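2-nitrobenzoate nitroreductase (Pseudomonas fluorescens, PDB 4Z85) probably uses bound FMN to reduce the nitro group of 2-nitrobenzoate, as a dimeric flavoprotein of the flavoredoxin family. Local coordinates at residues P55-A60 with I137-K142; K79-I82 with Q86-V89; K145-D148 with S154-F157. One frame throughout, in Å; residues are numbered along the deposited sequence.

Contact 1: residues P55-A60 with I137-K142; sequences PLFVIA and IAWECK
Phe57 meets Trp139 and Cys141 in a buried aromatic and sulfur-aromatic contact inside the antiparallel barrel of the flavin-reductase-like domain. Strands 55-62 and 137-150 are not neighbours in the sheet. Strand 153-165 runs between them, and no hydrogen bond joins segments 55-60 and 137-142. Side chains alone span the distance. Phe57 carries its CG between the backbone N and the carbonyl carbon (chi1 60°), and this turns the ring to meet both partners. Its CD2 lies 3.5 Å from Trp139 CZ3. The Phe57 ring and the six-membered ring of Trp139 are inclined at 47°, an oblique pair with centroids 5.3 Å apart. Phe57 and Trp139 lie alongside each other, pointing opposite ways. Cys141 comes in at the rim. Its SG sits near the Phe57 ring plane, 3.4 Å from both CE2 and CZ of Phe57. Trp139 NE1 is hydrogen-bonded to Ser21 of the second subunit, so the indole links the barrel interior to the dimer interface. With an alanine in place of Phe57, the indole and the thiol would probably both lose their partner across the barrel, and a gap would open between the strands. The contact is essentially apolar. It rests on dispersion and shape, with the polarisable sulfur placed at the ring edge, where the C-H groups are probably slightly positive.

Contact 2: residues K79-I82 with Q86-V89; sequences KNII and QFVV
The Phe87 ring has Ile81 on one face. Ile81 CD1 stands 3.7 Å above the ring plane, somewhat toward the rim. It is 3.9 Å from the centroid of the Phe87 ring and 15° off the ring normal, which makes this a CH-pi contact. Ile81 CG1 is on the same side but beyond the rim, 3.6 Å from Phe87 CD1. The CG2 branch of Ile81 reaches the outer CD1-CE1 side of the ring, 4.0 Å from Phe87 CD1. Of the three carbons, only CD1 lies over the ring; CG1 and CG2 pack beside its CD1 corner. Val30 and Cys141 also touch the Phe87 side chain. The extended end of Ile81 (chi2 173°) takes CD1 inward over the ring, although its CB does not point straight at the strand.

The polar part of the contact is one water. It donates to Gln86 O at 2.7 Å and, weakly, to Asn80 O at 3.1 Å. Two backbone carbonyls of helix and strand are joined in this way, and no direct hydrogen bond is formed between the segments. The CB of Gln86 points away from the helix, and OE1 accepts from the backbone N of Asp128. Asn80 ND2 bonds to Asn40 and Ser32.

Helix 77-84 leads almost directly into strand 86-90, so this is packing of a helix on the strand that follows it. That strand lies between 28-33 and 137-150 in the barrel. Leu143 of strand 137-150 also packs on Ile81, consistent with the helix covering one end of the barrel.

Contact 3: residues K145-D148 with S154-F157; sequences KIID and SMVF
With chi1 at -67°, CG1 of Ile147 lies beside the backbone N and CG2 anti to it, which sends one branch to Phe157 and the other to Met155. The CG1 branch continues extended, and Ile147 CD1 arrives 3.6 Å from Phe157 CE1. Ile147 CG2 lies 3.7 Å from Met155 CE. The Met155 chain is bent at its last torsion (chi3 -68°), and this bend brings the methyl group back to Ile147.

The motif is an antiparallel beta hairpin, formed by strands 137-150 and 153-165 of the barrel. Lys145 with Phe157 and Ile147 with Met155 are hydrogen-bonded pairs. Each has two backbone bonds: Met155 N to Ile147 O is 2.8 Å, and Lys145 N to Phe157 O is the longest of the four at 3.1 Å. Ile146 with Val156 and Asp148 with Ser154 are non-hydrogen-bonded pairs. Segments 145-148 and 154-157 run at 164° to each other.

Ile147, Met155 and Phe157 meet the second subunit on the face that also carries Lys145. There Ile147 packs on its own counterpart, and Phe157 on Met155 of that subunit. The other face mixes Ile146 and Val156 with Asp148 and Ser154. It borders helix 77-84, where Leu78 touches Ile146, Ser154 and Val156. On this side Ile146 CG2 rests 3.8 Å from Ser154 CB. Ser154 OG lies 2.8 Å from Asp148 OD1 and is also hydrogen-bonded with His63 NE2.

Beside the ladder, the Lys145 carbonyl also faces the aromatic edge: Lys145 O lies in the Phe157 ring plane, 3.6 Å from Phe157 CD1.

All three contacts involve strands of one antiparallel barrel within the flavin-reductase-like domain; contact 2 adds helix 77-84. Strand 137-150 serves contacts 1 and 3, and its neighbour 86-90 serves contact 2. The centres of contacts 1 and 2 are about 10 Å apart. Contact 3 lies about 12 Å from the centre of each. Along the chain, contact 2 falls between the two segments of contact 1, and contact 3 follows both. Phe57 CZ and Phe87 CE2, 3.5 Å apart, join contacts 1 and 2 in the barrel interior. The probable hydrogen bond from Val156 N to Ile59 O ties contact 3 to contact 1. Contacts 1 and 3 also reach the second subunit, so barrel packing and dimer interface are continuous.

Contact 1: residues P55-A60 with I137-K142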
ATOM      1  N   PRO A  55     -12.862   9.679   4.444  1.00 21.02           N
ATOM      2  CA  PRO A  55     -11.440   9.512   4.102  1.00 21.29           C
ATOM      3  C   PRO A  55     -10.764   8.509   5.039  1.00 19.83           C
ATOM      4  O   PRO A  55     -10.315   8.885   6.123  1.00 20.66           O
ATOM      5  CB  PRO A  55     -10.867  10.923   4.275  1.00 26.94           C
ATOM      6  CG  PRO A  55     -11.753  11.560   5.276  1.00 28.96           C
ATOM      7  CD  PRO A  55     -13.129  11.011   5.017  1.00 27.45           C
ATOM      8  N   LEU A  56     -10.721   7.242   4.622  1.00 20.76           N
ATOM      9  CA  LEU A  56     -10.268   6.171   5.502  1.00 16.96           C
ATOM     10  C   LEU A  56      -9.024   5.504   4.935  1.00 16.78           C
ATOM     11  O   LEU A  56      -8.848   5.442   3.704  1.00 17.19           O
ATOM     12  CB  LEU A  56     -11.334   5.095   5.678  1.00 19.21           C
ATOM     13  CG  LEU A  56     -12.681   5.484   6.298  1.00 21.71           C
ATOM     14  CD1 LEU A  56     -13.480   4.213   6.596  1.00 22.59           C
ATOM     15  CD2 LEU A  56     -12.489   6.298   7.553  1.00 25.10           C
ATOM     16  N   PHE A  57      -8.211   4.985   5.857  1.00 17.48           N
ATOM     17  CA  PHE A  57      -7.048   4.165   5.500  1.00 15.88           C
ATOM     18  C   PHE A  57      -6.945   2.985   6.465  1.00 16.34           C
ATOM     19  O   PHE A  57      -7.600   2.963   7.509  1.00 17.32           O
ATOM     20  CB  PHE A  57      -5.748   4.988   5.540  1.00 15.28           C
ATOM     21  CG  PHE A  57      -5.465   5.569   6.887  1.00 15.53           C
ATOM     22  CD1 PHE A  57      -4.749   4.844   7.839  1.00 17.33           C
ATOM     23  CD2 PHE A  57      -5.952   6.824   7.224  1.00 16.53           C
ATOM     24  CE1 PHE A  57      -4.511   5.367   9.103  1.00 17.26           C
ATOM     25  CE2 PHE A  57      -5.727   7.360   8.497  1.00 18.30           C
ATOM     26  CZ  PHE A  57      -4.999   6.633   9.432  1.00 19.90           C
ATOM     27  N   VAL A  58      -6.091   2.019   6.131  1.00 15.68           N
ATOM     28  CA  VAL A  58      -5.890   0.859   7.007  1.00 15.43           C
ATOM     29  C   VAL A  58      -4.394   0.643   7.243  1.00 15.18           C
ATOM     30  O   VAL A  58      -3.579   0.852   6.348  1.00 15.71           O
ATOM     31  CB  VAL A  58      -6.561  -0.427   6.418  1.00 16.02           C
ATOM     32  CG1 VAL A  58      -5.908  -0.887   5.096  1.00 14.59           C
ATOM     33  CG2 VAL A  58      -6.572  -1.556   7.448  1.00 18.69           C
ATOM     34  N   ILE A  59      -4.046   0.287   8.481  1.00 16.06           N
ATOM     35  CA  ILE A  59      -2.687  -0.146   8.827  1.00 16.65           C
ATOM     36  C   ILE A  59      -2.786  -1.467   9.566  1.00 17.03           C
ATOM     37  O   ILE A  59      -3.532  -1.559  10.531  1.00 18.80           O
ATOM     38  CB  ILE A  59      -1.967   0.861   9.731  1.00 17.62           C
ATOM     39  CG1 ILE A  59      -1.924   2.241   9.070  1.00 17.96           C
ATOM     40  CG2 ILE A  59      -0.565   0.365  10.047  1.00 19.16           C
ATOM     41  CD1 ILE A  59      -1.450   3.343   9.985  1.00 20.31           C
ATOM     42  N   ALA A  60      -2.050  -2.486   9.137  1.00 15.85           N
ATOM     43  CA  ALA A  60      -2.035  -3.738   9.898  1.00 19.00           C
ATOM     44  C   ALA A  60      -0.916  -3.657  10.938  1.00 23.06           C
ATOM     45  O   ALA A  60       0.213  -3.324  10.598  1.00 21.90           O
ATOM     46  CB  ALA A  60      -1.856  -4.941   8.966  1.00 19.64           C
ATOM     47  N   ILE A 137       4.801  15.464   5.184  1.00 23.05           N
ATOM     48  CA  ILE A 137       3.345  15.501   5.194  1.00 23.43           C
ATOM     49  C   ILE A 137       2.917  14.676   6.388  1.00 21.52           C
ATOM     50  O   ILE A 137       3.566  13.687   6.716  1.00 21.81           O
ATOM     51  CB  ILE A 137       2.721  14.924   3.892  1.00 21.51           C
ATOM     52  CG1 ILE A 137       3.217  15.673   2.643  1.00 22.11           C
ATOM     53  CG2 ILE A 137       1.204  14.973   3.955  1.00 20.02           C
ATOM     54  CD1 ILE A 137       2.685  15.097   1.340  1.00 22.17           C
ATOM     55  N   ALA A 138       1.837  15.081   7.054  1.00 22.34           N
ATOM     56  CA  ALA A 138       1.284  14.292   8.148  1.00 21.68           C
ATOM     57  C   ALA A 138      -0.230  14.291   8.089  1.00 22.51           C
ATOM     58  O   ALA A 138      -0.848  15.280   7.732  1.00 24.50           O
ATOM     59  CB  ALA A 138       1.769  14.823   9.498  1.00 23.15           C
ATOM     60  N   TRP A 139      -0.836  13.155   8.394  1.00 20.94           N
ATOM     61  CA  TRP A 139      -2.279  13.051   8.523  1.00 21.30           C
ATOM     62  C   TRP A 139      -2.635  13.080  10.005  1.00 21.32           C
ATOM     63  O   TRP A 139      -2.133  12.275  10.789  1.00 20.63           O
ATOM     64  CB  TRP A 139      -2.808  11.749   7.908  1.00 19.13           C
ATOM     65  CG  TRP A 139      -2.687  11.597   6.430  1.00 19.72           C
ATOM     66  CD1 TRP A 139      -2.325  12.549   5.515  1.00 20.78           C
ATOM     67  CD2 TRP A 139      -2.946  10.401   5.685  1.00 17.96           C
ATOM     68  NE1 TRP A 139      -2.354  12.016   4.246  1.00 21.75           N
ATOM     69  CE2 TRP A 139      -2.739  10.701   4.325  1.00 19.59           C
ATOM     70  CE3 TRP A 139      -3.334   9.098   6.043  1.00 18.95           C
ATOM     71  CZ2 TRP A 139      -2.890   9.743   3.319  1.00 17.75           C
ATOM     72  CZ3 TRP A 139      -3.487   8.158   5.050  1.00 16.06           C
ATOM     73  CH2 TRP A 139      -3.268   8.479   3.702  1.00 17.07           C
ATOM     74  N   GLU A 140      -3.486  14.028  10.390  1.00 23.74           N
ATOM     75  CA  GLU A 140      -4.107  14.031  11.704  1.00 24.50           C
ATOM     76  C   GLU A 140      -5.342  13.141  11.630  1.00 19.90           C
ATOM     77  O   GLU A 140      -6.279  13.417  10.849  1.00 22.78           O
ATOM     78  CB  GLU A 140      -4.469  15.466  12.132  1.00 24.89           C
ATOM     79  CG  GLU A 140      -3.256  16.411  12.120  1.00 26.84           C
ATOM     80  CD  GLU A 140      -3.575  17.812  12.631  1.00 34.66           C
ATOM     81  OE1 GLU A 140      -4.760  18.091  12.913  1.00 34.17           O
ATOM     82  OE2 GLU A 140      -2.631  18.629  12.742  1.00 33.17           O
ATOM     83  N   CYS A 141      -5.314  12.074  12.438  1.00 21.70           N
ATOM     84  CA  CYS A 141      -6.280  10.988  12.330  1.00 21.55           C
ATOM     85  C   CYS A 141      -7.027  10.668  13.606  1.00 21.40           C
ATOM     86  O   CYS A 141      -6.497  10.787  14.721  1.00 23.46           O
ATOM     87  CB  CYS A 141      -5.587   9.707  11.874  1.00 21.35           C
ATOM     88  SG  CYS A 141      -4.578   9.894  10.399  1.00 22.98           S
ATOM     89  N   LYS A 142      -8.262  10.224  13.406  1.00 23.14           N
ATOM     90  CA  LYS A 142      -9.059   9.637  14.461  1.00 23.74           C
ATOM     91  C   LYS A 142      -9.304   8.177  14.148  1.00 25.41           C
ATOM     92  O   LYS A 142      -9.344   7.773  12.983  1.00 23.88           O
ATOM     93  CB  LYS A 142     -10.380  10.391  14.624  1.00 23.37           C
ATOM     94  CG  LYS A 142     -10.168  11.818  15.110  1.00 28.16           C
ATOM     95  CD  LYS A 142     -11.493  12.569  15.232  1.00 30.47           C
ATOM     96  CE  LYS A 142     -11.343  13.864  16.024  1.00 37.89           C
ATOM     97  NZ  LYS A 142     -12.655  14.593  16.137  1.00 36.62           N
TER

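Contact 2: residues K79-I82 with Q86-V89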
ATOM      1  N   LYS A  79      -2.390   0.022  21.668  1.00 30.91           N
ATOM      2  CA  LYS A  79      -2.994   0.440  22.931  1.00 26.39           C
ATOM      3  C   LYS A  79      -3.166   1.960  22.998  1.00 29.04           C
ATOM      4  O   LYS A  79      -4.195   2.457  23.460  1.00 30.93           O
ATOM      5  CB  LYS A  79      -2.151  -0.060  24.112  1.00 34.35           C
ATOM      6  CG  LYS A  79      -2.739   0.253  25.482  1.00 39.27           C
ATOM      7  CD  LYS A  79      -1.943  -0.443  26.584  1.00 43.32           C
ATOM      8  CE  LYS A  79      -2.595  -0.269  27.940  1.00 48.47           C
ATOM      9  NZ  LYS A  79      -1.832  -0.987  28.996  1.00 57.49           N
ATOM     10  N   ASN A  80      -2.168   2.699  22.518  1.00 26.93           N
ATOM     11  CA  ASN A  80      -2.245   4.157  22.477  1.00 26.84           C
ATOM     12  C   ASN A  80      -3.402   4.643  21.598  1.00 28.39           C
ATOM     13  O   ASN A  80      -4.119   5.596  21.938  1.00 28.87           O
ATOM     14  CB  ASN A  80      -0.938   4.752  21.952  1.00 31.32           C
ATOM     15  CG  ASN A  80       0.246   4.501  22.875  1.00 34.37           C
ATOM     16  OD1 ASN A  80       0.100   3.949  23.969  1.00 32.23           O
ATOM     17  ND2 ASN A  80       1.435   4.908  22.426  1.00 31.65           N
ATOM     18  N   ILE A  81      -3.576   3.973  20.459  1.00 25.95           N
ATOM     19  CA  ILE A  81      -4.651   4.332  19.543  1.00 21.22           C
ATOM     20  C   ILE A  81      -6.018   3.987  20.146  1.00 25.47           C
ATOM     21  O   ILE A  81      -6.968   4.766  20.042  1.00 27.40           O
ATOM     22  CB  ILE A  81      -4.480   3.625  18.173  1.00 22.72           C
ATOM     23  CG1 ILE A  81      -3.332   4.274  17.398  1.00 26.08           C
ATOM     24  CG2 ILE A  81      -5.789   3.673  17.377  1.00 24.36           C
ATOM     25  CD1 ILE A  81      -2.975   3.546  16.095  1.00 23.47           C
ATOM     26  N   ILE A  82      -6.110   2.823  20.776  1.00 25.88           N
ATOM     27  CA  ILE A  82      -7.347   2.393  21.431  1.00 31.76           C
ATOM     28  C   ILE A  82      -7.755   3.370  22.523  1.00 28.88           C
ATOM     29  O   ILE A  82      -8.918   3.781  22.607  1.00 31.08           O
ATOM     30  CB  ILE A  82      -7.201   0.989  22.034  1.00 28.12           C
ATOM     31  CG1 ILE A  82      -7.151  -0.052  20.922  1.00 30.19           C
ATOM     32  CG2 ILE A  82      -8.351   0.684  22.988  1.00 30.83           C
ATOM     33  CD1 ILE A  82      -6.838  -1.450  21.397  1.00 29.91           C
ATOM     34  N   GLN A  86      -6.982   8.599  18.678  1.00 26.30           N
ATOM     35  CA  GLN A  86      -6.304   9.589  17.858  1.00 29.33           C
ATOM     36  C   GLN A  86      -4.891   9.138  17.570  1.00 25.97           C
ATOM     37  O   GLN A  86      -4.287   8.443  18.390  1.00 25.99           O
ATOM     38  CB  GLN A  86      -6.233  10.951  18.548  1.00 30.81           C
ATOM     39  CG  GLN A  86      -7.504  11.490  19.125  1.00 37.10           C
ATOM     40  CD  GLN A  86      -7.288  12.862  19.727  1.00 34.48           C
ATOM     41  OE1 GLN A  86      -6.159  13.237  20.050  1.00 40.13           O
ATOM     42  NE2 GLN A  86      -8.358  13.620  19.867  1.00 43.25           N
ATOM     43  N   PHE A  87      -4.363   9.557  16.421  1.00 25.99           N
ATOM     44  CA  PHE A  87      -2.946   9.333  16.110  1.00 25.13           C
ATOM     45  C   PHE A  87      -2.550  10.101  14.867  1.00 21.39           C
ATOM     46  O   PHE A  87      -3.412  10.642  14.153  1.00 22.57           O
ATOM     47  CB  PHE A  87      -2.627   7.837  15.939  1.00 25.69           C
ATOM     48  CG  PHE A  87      -3.421   7.146  14.858  1.00 22.53           C
ATOM     49  CD1 PHE A  87      -4.722   6.725  15.094  1.00 21.05           C
ATOM     50  CD2 PHE A  87      -2.846   6.874  13.620  1.00 22.46           C
ATOM     51  CE1 PHE A  87      -5.449   6.069  14.111  1.00 20.55           C
ATOM     52  CE2 PHE A  87      -3.564   6.214  12.636  1.00 19.95           C
ATOM     53  CZ  PHE A  87      -4.869   5.814  12.876  1.00 20.86           C
ATOM     54  N   VAL A  88      -1.243  10.173  14.619  1.00 23.46           N
ATOM     55  CA  VAL A  88      -0.763  10.858  13.424  1.00 21.28           C
ATOM     56  C   VAL A  88      -0.041   9.884  12.522  1.00 20.88           C
ATOM     57  O   VAL A  88       0.795   9.110  12.987  1.00 20.54           O
ATOM     58  CB  VAL A  88       0.192  12.020  13.747  1.00 21.81           C
ATOM     59  CG1 VAL A  88       0.874  12.551  12.466  1.00 21.25           C
ATOM     60  CG2 VAL A  88      -0.559  13.146  14.459  1.00 24.72           C
ATOM     61  N   VAL A  89      -0.384   9.924  11.240  1.00 18.85           N
ATOM     62  CA  VAL A  89       0.429   9.238  10.239  1.00 17.91           C
ATOM     63  C   VAL A  89       1.419  10.233   9.632  1.00 15.59           C
ATOM     64  O   VAL A  89       1.043  11.164   8.943  1.00 19.88           O
ATOM     65  CB  VAL A  89      -0.439   8.606   9.128  1.00 17.57           C
ATOM     66  CG1 VAL A  89       0.454   8.021   8.027  1.00 19.86           C
ATOM     67  CG2 VAL A  89      -1.340   7.525   9.711  1.00 18.75           C
TER
HETATM   68  O   HOH W   1      -2.673   7.923  20.529  1.00 29.05           O

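Contact 3: residues K145-D148 with S154-F157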
ATOM      1  N   LYS A 145     -12.127   2.359  13.302  1.00 20.87           N
ATOM      2  CA  LYS A 145     -12.486   1.043  13.837  1.00 20.57           C
ATOM      3  C   LYS A 145     -11.278   0.138  13.873  1.00 24.09           C
ATOM      4  O   LYS A 145     -10.423   0.227  13.006  1.00 22.42           O
ATOM      5  CB  LYS A 145     -13.575   0.391  12.985  1.00 24.70           C
ATOM      6  CG  LYS A 145     -13.784  -1.090  13.219  1.00 33.11           C
ATOM      7  CD  LYS A 145     -15.255  -1.433  13.232  1.00 31.79           C
ATOM      8  CE  LYS A 145     -15.703  -1.935  11.884  1.00 35.86           C
ATOM      9  NZ  LYS A 145     -17.188  -2.125  11.874  1.00 30.62           N
ATOM     10  N   ILE A 146     -11.207  -0.749  14.855  1.00 22.95           N
ATOM     11  CA  ILE A 146     -10.175  -1.785  14.814  1.00 22.99           C
ATOM     12  C   ILE A 146     -10.846  -3.105  14.496  1.00 23.79           C
ATOM     13  O   ILE A 146     -11.855  -3.459  15.106  1.00 26.37           O
ATOM     14  CB  ILE A 146      -9.396  -1.878  16.126  1.00 25.39           C
ATOM     15  CG1 ILE A 146      -8.615  -0.581  16.347  1.00 29.20           C
ATOM     16  CG2 ILE A 146      -8.425  -3.058  16.096  1.00 28.44           C
ATOM     17  CD1 ILE A 146      -7.881  -0.543  17.619  1.00 33.71           C
ATOM     18  N   ILE A 147     -10.331  -3.811  13.501  1.00 21.62           N
ATOM     19  CA  ILE A 147     -10.778  -5.169  13.244  1.00 23.28           C
ATOM     20  C   ILE A 147      -9.657  -6.099  13.675  1.00 28.78           C
ATOM     21  O   ILE A 147      -8.577  -6.034  13.128  1.00 23.31           O
ATOM     22  CB  ILE A 147     -11.116  -5.419  11.761  1.00 26.92           C
ATOM     23  CG1 ILE A 147     -12.342  -4.601  11.337  1.00 25.95           C
ATOM     24  CG2 ILE A 147     -11.375  -6.895  11.522  1.00 30.67           C
ATOM     25  CD1 ILE A 147     -12.724  -4.780   9.895  1.00 28.78           C
ATOM     26  N   ASP A 148      -9.892  -6.953  14.662  1.00 27.09           N
ATOM     27  CA  ASP A 148      -8.846  -7.904  15.033  1.00 27.02           C
ATOM     28  C   ASP A 148      -8.674  -8.935  13.928  1.00 27.84           C
ATOM     29  O   ASP A 148      -9.630  -9.539  13.467  1.00 30.33           O
ATOM     30  CB  ASP A 148      -9.171  -8.587  16.365  1.00 29.08           C
ATOM     31  CG  ASP A 148      -9.124  -7.626  17.531  1.00 37.56           C
ATOM     32  OD1 ASP A 148      -8.285  -6.690  17.513  1.00 37.17           O
ATOM     33  OD2 ASP A 148      -9.935  -7.800  18.463  1.00 44.51           O
ATOM     34  N   SER A 154      -3.851  -6.800  14.390  1.00 23.51           N
ATOM     35  CA  SER A 154      -5.093  -6.049  14.243  1.00 23.70           C
ATOM     36  C   SER A 154      -5.007  -5.117  13.053  1.00 25.06           C
ATOM     37  O   SER A 154      -3.946  -4.597  12.744  1.00 23.45           O
ATOM     38  CB  SER A 154      -5.393  -5.253  15.504  1.00 27.19           C
ATOM     39  OG  SER A 154      -5.699  -6.135  16.568  1.00 32.97           O
ATOM     40  N   MET A 155      -6.128  -4.927  12.378  1.00 20.49           N
ATOM     41  CA  MET A 155      -6.218  -3.937  11.314  1.00 18.95           C
ATOM     42  C   MET A 155      -6.832  -2.654  11.868  1.00 20.76           C
ATOM     43  O   MET A 155      -7.985  -2.641  12.306  1.00 23.38           O
ATOM     44  CB  MET A 155      -7.038  -4.483  10.154  1.00 20.05           C
ATOM     45  CG  MET A 155      -6.309  -5.597   9.392  1.00 20.69           C
ATOM     46  SD  MET A 155      -7.292  -6.364   8.103  1.00 25.78           S
ATOM     47  CE  MET A 155      -8.525  -7.185   9.116  1.00 27.97           C
ATOM     48  N   VAL A 156      -6.041  -1.591  11.865  1.00 16.79           N
ATOM     49  CA  VAL A 156      -6.473  -0.299  12.361  1.00 18.47           C
ATOM     50  C   VAL A 156      -7.011   0.510  11.191  1.00 17.37           C
ATOM     51  O   VAL A 156      -6.282   0.770  10.246  1.00 16.96           O
ATOM     52  CB  VAL A 156      -5.327   0.471  13.020  1.00 20.97           C
ATOM     53  CG1 VAL A 156      -5.810   1.869  13.469  1.00 19.94           C
ATOM     54  CG2 VAL A 156      -4.745  -0.337  14.186  1.00 24.24           C
ATOM     55  N   PHE A 157      -8.292   0.880  11.254  1.00 16.21           N
ATOM     56  CA  PHE A 157      -8.883   1.751  10.252  1.00 16.71           C
ATOM     57  C   PHE A 157      -8.963   3.147  10.830  1.00 18.45           C
ATOM     58  O   PHE A 157      -9.600   3.368  11.873  1.00 20.01           O
ATOM     59  CB  PHE A 157     -10.264   1.257   9.818  1.00 15.34           C
ATOM     60  CG  PHE A 157     -10.220  -0.024   9.050  1.00 17.17           C
ATOM     61  CD1 PHE A 157     -10.149  -1.243   9.714  1.00 18.44           C
ATOM     62  CD2 PHE A 157     -10.232  -0.022   7.654  1.00 17.62           C
ATOM     63  CE1 PHE A 157     -10.104  -2.426   9.000  1.00 20.48           C
ATOM     64  CE2 PHE A 157     -10.182  -1.210   6.937  1.00 18.96           C
ATOM     65  CZ  PHE A 157     -10.119  -2.414   7.617  1.00 19.41           C
TER